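Ribokinase (Cryptococcus neoformans var. grubii serotype A, PDB 6CW5) probably catalyses the ATP- and magnesium-dependent phosphorylation of D-ribose at O-5, giving D-ribose 5-phosphate and ADP. Local coordinates at residues 159-164 with 186-191; 219-224 with 251-256. All coordinates share one frame; numbering follows the deposited sequence.

Contact 1. Residues 159-164 with 186-191; sequences AGQSSP and WKHLSW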
# COMPACT_ATOMS: atom_id res chain seq x y z
N ALA A 159 -11.02 1.73 7.05
CA ALA A 159 -12.36 1.28 7.39
C ALA A 159 -12.48 1.06 8.89
O ALA A 159 -13.46 1.50 9.52
CB ALA A 159 -12.68 -0.01 6.61
N GLY A 160 -11.48 0.41 9.49
CA GLY A 160 -11.56 0.10 10.91
C GLY A 160 -11.38 1.31 11.77
O GLY A 160 -11.89 1.35 12.90
N GLN A 161 -10.67 2.33 11.27
CA GLN A 161 -10.45 3.54 12.05
C GLN A 161 -11.47 4.63 11.78
O GLN A 161 -11.37 5.70 12.38
CB GLN A 161 -9.04 4.08 11.79
CG GLN A 161 -7.98 3.09 12.23
CD GLN A 161 -6.58 3.60 12.00
OE1 GLN A 161 -6.35 4.47 11.15
NE2 GLN A 161 -5.65 3.05 12.74
N SER A 162 -12.45 4.39 10.92
CA SER A 162 -13.51 5.37 10.71
C SER A 162 -14.41 5.45 11.93
O SER A 162 -14.43 4.57 12.80
CB SER A 162 -14.35 5.03 9.49
OG SER A 162 -13.53 4.98 8.34
N SER A 163 -15.19 6.52 11.96
CA SER A 163 -16.06 6.85 13.09
C SER A 163 -17.48 6.99 12.57
O SER A 163 -17.81 8.02 11.96
CB SER A 163 -15.58 8.14 13.75
OG SER A 163 -15.85 8.13 15.13
N PRO A 164 -18.34 5.97 12.73
CA PRO A 164 -18.07 4.63 13.26
C PRO A 164 -17.29 3.78 12.25
O PRO A 164 -17.25 4.15 11.07
CB PRO A 164 -19.47 4.08 13.47
CG PRO A 164 -20.23 4.67 12.36
CD PRO A 164 -19.73 6.08 12.25
N TRP A 186 -5.98 -7.94 11.79
CA TRP A 186 -7.27 -8.59 12.00
C TRP A 186 -8.20 -7.77 12.87
O TRP A 186 -9.43 -7.90 12.75
CB TRP A 186 -7.06 -9.96 12.64
CG TRP A 186 -6.22 -10.83 11.73
CD1 TRP A 186 -4.93 -11.22 11.94
CD2 TRP A 186 -6.62 -11.38 10.47
NE1 TRP A 186 -4.50 -11.99 10.89
CE2 TRP A 186 -5.51 -12.11 9.97
CE3 TRP A 186 -7.79 -11.35 9.71
CZ2 TRP A 186 -5.54 -12.80 8.74
CZ3 TRP A 186 -7.83 -12.04 8.49
CH2 TRP A 186 -6.70 -12.75 8.02
N LYS A 187 -7.66 -6.97 13.79
CA LYS A 187 -8.55 -6.23 14.68
C LYS A 187 -9.48 -5.29 13.92
O LYS A 187 -10.52 -4.92 14.47
CB LYS A 187 -7.77 -5.44 15.72
CG LYS A 187 -6.85 -4.39 15.14
CD LYS A 187 -6.06 -3.68 16.21
CE LYS A 187 -5.06 -2.72 15.60
NZ LYS A 187 -4.29 -2.01 16.66
N HIS A 188 -9.14 -4.88 12.69
CA HIS A 188 -9.98 -3.96 11.91
C HIS A 188 -11.05 -4.67 11.11
O HIS A 188 -11.92 -4.00 10.54
CB HIS A 188 -9.11 -3.14 10.93
CG HIS A 188 -8.15 -2.23 11.62
ND1 HIS A 188 -8.52 -1.46 12.71
CD2 HIS A 188 -6.84 -1.96 11.40
CE1 HIS A 188 -7.48 -0.76 13.12
NE2 HIS A 188 -6.45 -1.04 12.33
N LEU A 189 -11.01 -5.99 11.05
CA LEU A 189 -11.83 -6.74 10.12
C LEU A 189 -13.12 -7.20 10.78
O LEU A 189 -13.09 -7.81 11.85
CB LEU A 189 -11.06 -7.96 9.62
CG LEU A 189 -11.81 -8.77 8.59
CD1 LEU A 189 -11.97 -7.94 7.32
CD2 LEU A 189 -10.99 -10.05 8.33
N SER A 190 -14.26 -6.94 10.12
CA SER A 190 -15.52 -7.41 10.71
C SER A 190 -15.80 -8.87 10.37
O SER A 190 -16.30 -9.61 11.23
CB SER A 190 -16.70 -6.56 10.23
OG SER A 190 -16.42 -5.17 10.32
N TRP A 191 -15.55 -9.27 9.12
CA TRP A 191 -15.88 -10.61 8.65
C TRP A 191 -14.77 -11.19 7.80
O TRP A 191 -14.28 -10.53 6.88
CB TRP A 191 -17.16 -10.61 7.81
CG TRP A 191 -18.40 -10.42 8.62
CD1 TRP A 191 -19.11 -9.27 8.80
CD2 TRP A 191 -19.09 -11.44 9.34
NE1 TRP A 191 -20.21 -9.52 9.61
CE2 TRP A 191 -20.21 -10.85 9.95
CE3 TRP A 191 -18.86 -12.81 9.53
CZ2 TRP A 191 -21.11 -11.57 10.73
CZ3 TRP A 191 -19.76 -13.54 10.29
CH2 TRP A 191 -20.87 -12.91 10.89
O HOH W 1 -10.50 -1.31 14.57

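Contact 2. Residues 219-224 with 251-256; sequences ELQAKA and GILCYE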
# COMPACT_ATOMS: atom_id res chain seq x y z
N GLU A 219 -16.14 -35.72 8.21
CA GLU A 219 -15.56 -35.07 9.38
C GLU A 219 -15.41 -33.57 9.21
O GLU A 219 -15.00 -32.88 10.15
CB GLU A 219 -14.20 -35.69 9.67
CG GLU A 219 -13.88 -35.89 11.11
CD GLU A 219 -12.93 -37.05 11.30
OE1 GLU A 219 -12.55 -37.66 10.28
OE2 GLU A 219 -12.57 -37.36 12.46
N LEU A 220 -15.73 -33.05 8.03
CA LEU A 220 -15.38 -31.69 7.69
C LEU A 220 -16.14 -30.68 8.55
O LEU A 220 -15.54 -29.73 9.06
CB LEU A 220 -15.63 -31.44 6.21
CG LEU A 220 -15.21 -30.05 5.71
CD1 LEU A 220 -13.83 -29.65 6.22
CD2 LEU A 220 -15.24 -30.04 4.18
N GLN A 221 -17.46 -30.87 8.71
CA GLN A 221 -18.24 -29.94 9.52
C GLN A 221 -17.65 -29.84 10.92
O GLN A 221 -17.43 -28.74 11.44
CB GLN A 221 -19.71 -30.36 9.59
CG GLN A 221 -20.57 -29.32 10.31
CD GLN A 221 -21.98 -29.78 10.63
OE1 GLN A 221 -22.48 -29.53 11.74
NE2 GLN A 221 -22.64 -30.43 9.66
N ALA A 222 -17.35 -31.00 11.51
CA ALA A 222 -16.79 -31.03 12.86
C ALA A 222 -15.42 -30.37 12.93
O ALA A 222 -15.15 -29.58 13.83
CB ALA A 222 -16.70 -32.48 13.35
N LYS A 223 -14.51 -30.72 12.00
CA LYS A 223 -13.14 -30.18 12.07
C LYS A 223 -13.11 -28.71 11.74
O LYS A 223 -12.33 -27.94 12.33
CB LYS A 223 -12.22 -30.94 11.10
CG LYS A 223 -11.99 -32.38 11.43
CD LYS A 223 -11.14 -32.53 12.67
CE LYS A 223 -10.85 -34.01 12.93
NZ LYS A 223 -9.85 -34.16 14.02
N ALA A 224 -13.92 -28.29 10.75
CA ALA A 224 -13.95 -26.87 10.41
C ALA A 224 -14.58 -26.06 11.54
O ALA A 224 -14.14 -24.93 11.79
CB ALA A 224 -14.70 -26.65 9.10
N GLY A 251 -22.15 -27.33 2.54
CA GLY A 251 -22.77 -26.25 3.28
C GLY A 251 -21.81 -25.15 3.70
O GLY A 251 -20.75 -24.93 3.10
N ILE A 252 -22.23 -24.41 4.73
CA ILE A 252 -21.43 -23.31 5.25
C ILE A 252 -21.51 -23.29 6.77
O ILE A 252 -22.50 -23.75 7.37
CB ILE A 252 -21.85 -21.92 4.71
CG1 ILE A 252 -23.24 -21.56 5.20
CG2 ILE A 252 -21.86 -21.90 3.19
CD1 ILE A 252 -23.53 -20.08 5.13
N LEU A 253 -20.47 -22.74 7.39
CA LEU A 253 -20.42 -22.47 8.82
C LEU A 253 -20.35 -20.96 9.04
O LEU A 253 -19.69 -20.24 8.30
CB LEU A 253 -19.19 -23.15 9.44
CG LEU A 253 -19.17 -24.68 9.39
CD1 LEU A 253 -17.80 -25.25 9.79
CD2 LEU A 253 -20.24 -25.23 10.32
N CYS A 254 -21.05 -20.48 10.04
CA CYS A 254 -21.09 -19.06 10.36
C CYS A 254 -20.79 -18.90 11.84
O CYS A 254 -21.31 -19.65 12.67
CB CYS A 254 -22.46 -18.46 9.99
SG CYS A 254 -22.77 -16.74 10.49
N TYR A 255 -19.94 -17.92 12.17
CA TYR A 255 -19.53 -17.70 13.55
C TYR A 255 -19.46 -16.20 13.81
O TYR A 255 -18.71 -15.49 13.14
CB TYR A 255 -18.16 -18.34 13.84
CG TYR A 255 -17.58 -17.92 15.17
CD1 TYR A 255 -18.02 -18.52 16.35
CD2 TYR A 255 -16.60 -16.94 15.26
CE1 TYR A 255 -17.50 -18.14 17.57
CE2 TYR A 255 -16.08 -16.56 16.48
CZ TYR A 255 -16.53 -17.17 17.63
OH TYR A 255 -16.03 -16.80 18.86
N GLU A 256 -20.23 -15.73 14.79
CA GLU A 256 -20.01 -14.41 15.36
C GLU A 256 -19.26 -14.52 16.67
O GLU A 256 -19.49 -15.46 17.44
CB GLU A 256 -21.34 -13.67 15.61
CG GLU A 256 -22.18 -13.53 14.37
CD GLU A 256 -23.46 -12.80 14.66
OE1 GLU A 256 -24.47 -13.47 14.96
OE2 GLU A 256 -23.45 -11.55 14.62

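Contact 1. Residues 159-164 with 186-191
The imidazole of His188 lies against the last turn of helix 149-161, where Gly160 offers bare backbone. Its ND1 comes within 3.9 Å of Gly160 CA, and His188 CB sits 4.1 Å from the same carbon, so the base and one shoulder of the histidine rest on the glycine. This is the tight part of the contact. The two CA atoms of Gly160 and His188 are only 4.5 Å apart, and Gly160, with no side chain, lets the ring rest directly on its backbone. CG of His188 stands anti to its own carbonyl carbon (chi1 -65°), which turns the ring toward the helix end. From within 186-191, the aliphatic CG of Lys187 backs one face of the imidazole, 4.1 Å above its centre.

Farther out the packing slackens. The exposed Gln161 runs past the outer part of the ring with its chain extended, CG lying 4.0 Å from His188 CE1, and its amide plane is turned 82° from the imidazole, nearly perpendicular, without a direct hydrogen bond between them. A water lies in the ring plane at the edge and is hydrogen-bonded to His188 ND1 at 2.7 Å; its second link, to Gly160 O at 3.4 Å, is weak.

This surface contact joins the C-terminal end of helix 149-161 to the 3-10 turn 186-188 that leads into strand 191-195. His188 also touches Leu156 and Thr157 of that helix, while Leu189 packs on Leu156 and on Phe170 of strand 167-170, beside strand 191-195 in the central sheet.

Contact 2. Residues 219-224 with 251-256
Leu253 holds CG anti to its carbonyl carbon (chi1 -64°), and this torsion, with the outer chi2 at 169°, places CD1 at Ala224 and CD2 at Gln221 in the first turns of helix 220-233. On the helix, Gln221 sets CG anti to the backbone N (chi1 -174°) and continues as an extended chain, which brings its CG across the leucine at a slant. The branches of Leu253 divide the work. CD1 presses on Ala224 CB at 3.5 Å, closer than usual carbon-carbon packing, and reaches past that methyl to the helix backbone, 3.8 Å from Ala224 C and 3.9 Å from Gln221 O. CD2 meets the Gln221 side chain more loosely, 4.1 Å from its CG. Leucine thus spans one helical turn.

The arrangement is a helix packed on a face of the large mixed sheet of the PfkB-family, ribokinase-like fold. Strand 252-255 runs antiparallel to both of its neighbours, 242-246 and 262-264, and follows directly on Gly251, a residue of the ADP site seen for this protein. Leu253 and Tyr255 face helix 220-233, where Leu253 also touches Ser225 and Ile228; Ile252 and Cys254 point to helix 297-311 on the other face of the sheet.

No hydrogen bond crosses between 219-224 and 251-256, and the join is made by apolar packing. Gln221 O, beside the Leu253 methyl, is hydrogen-bonded to Ser225 OG. The buried side is that of Ala224, which packs on Leu247, a predicted ATP-site residue, whereas Gln221 is partly exposed and borders Tyr263 of strand 262-264.

Contact 1 closes before contact 2 opens along the chain, and their centres lie 25 Å apart, each about 18 Å from the centre of the chain. Each joins a helix to the same mixed sheet or to the loop entering it: residues 186-191 enter strand 191-195, which is separated from strand 252-255 by strand 242-246. They meet directly where the Trp191 ring packs on the later strand, its CZ3 lying 3.6 Å from Tyr255 O. Contact 1 is a surface junction away from the annotated sites, whereas contact 2 is buried and includes Gly251 of the nucleotide site. The two thus attach different helices to neighbouring parts of one sheet, and only contact 2 borders the nucleotide site.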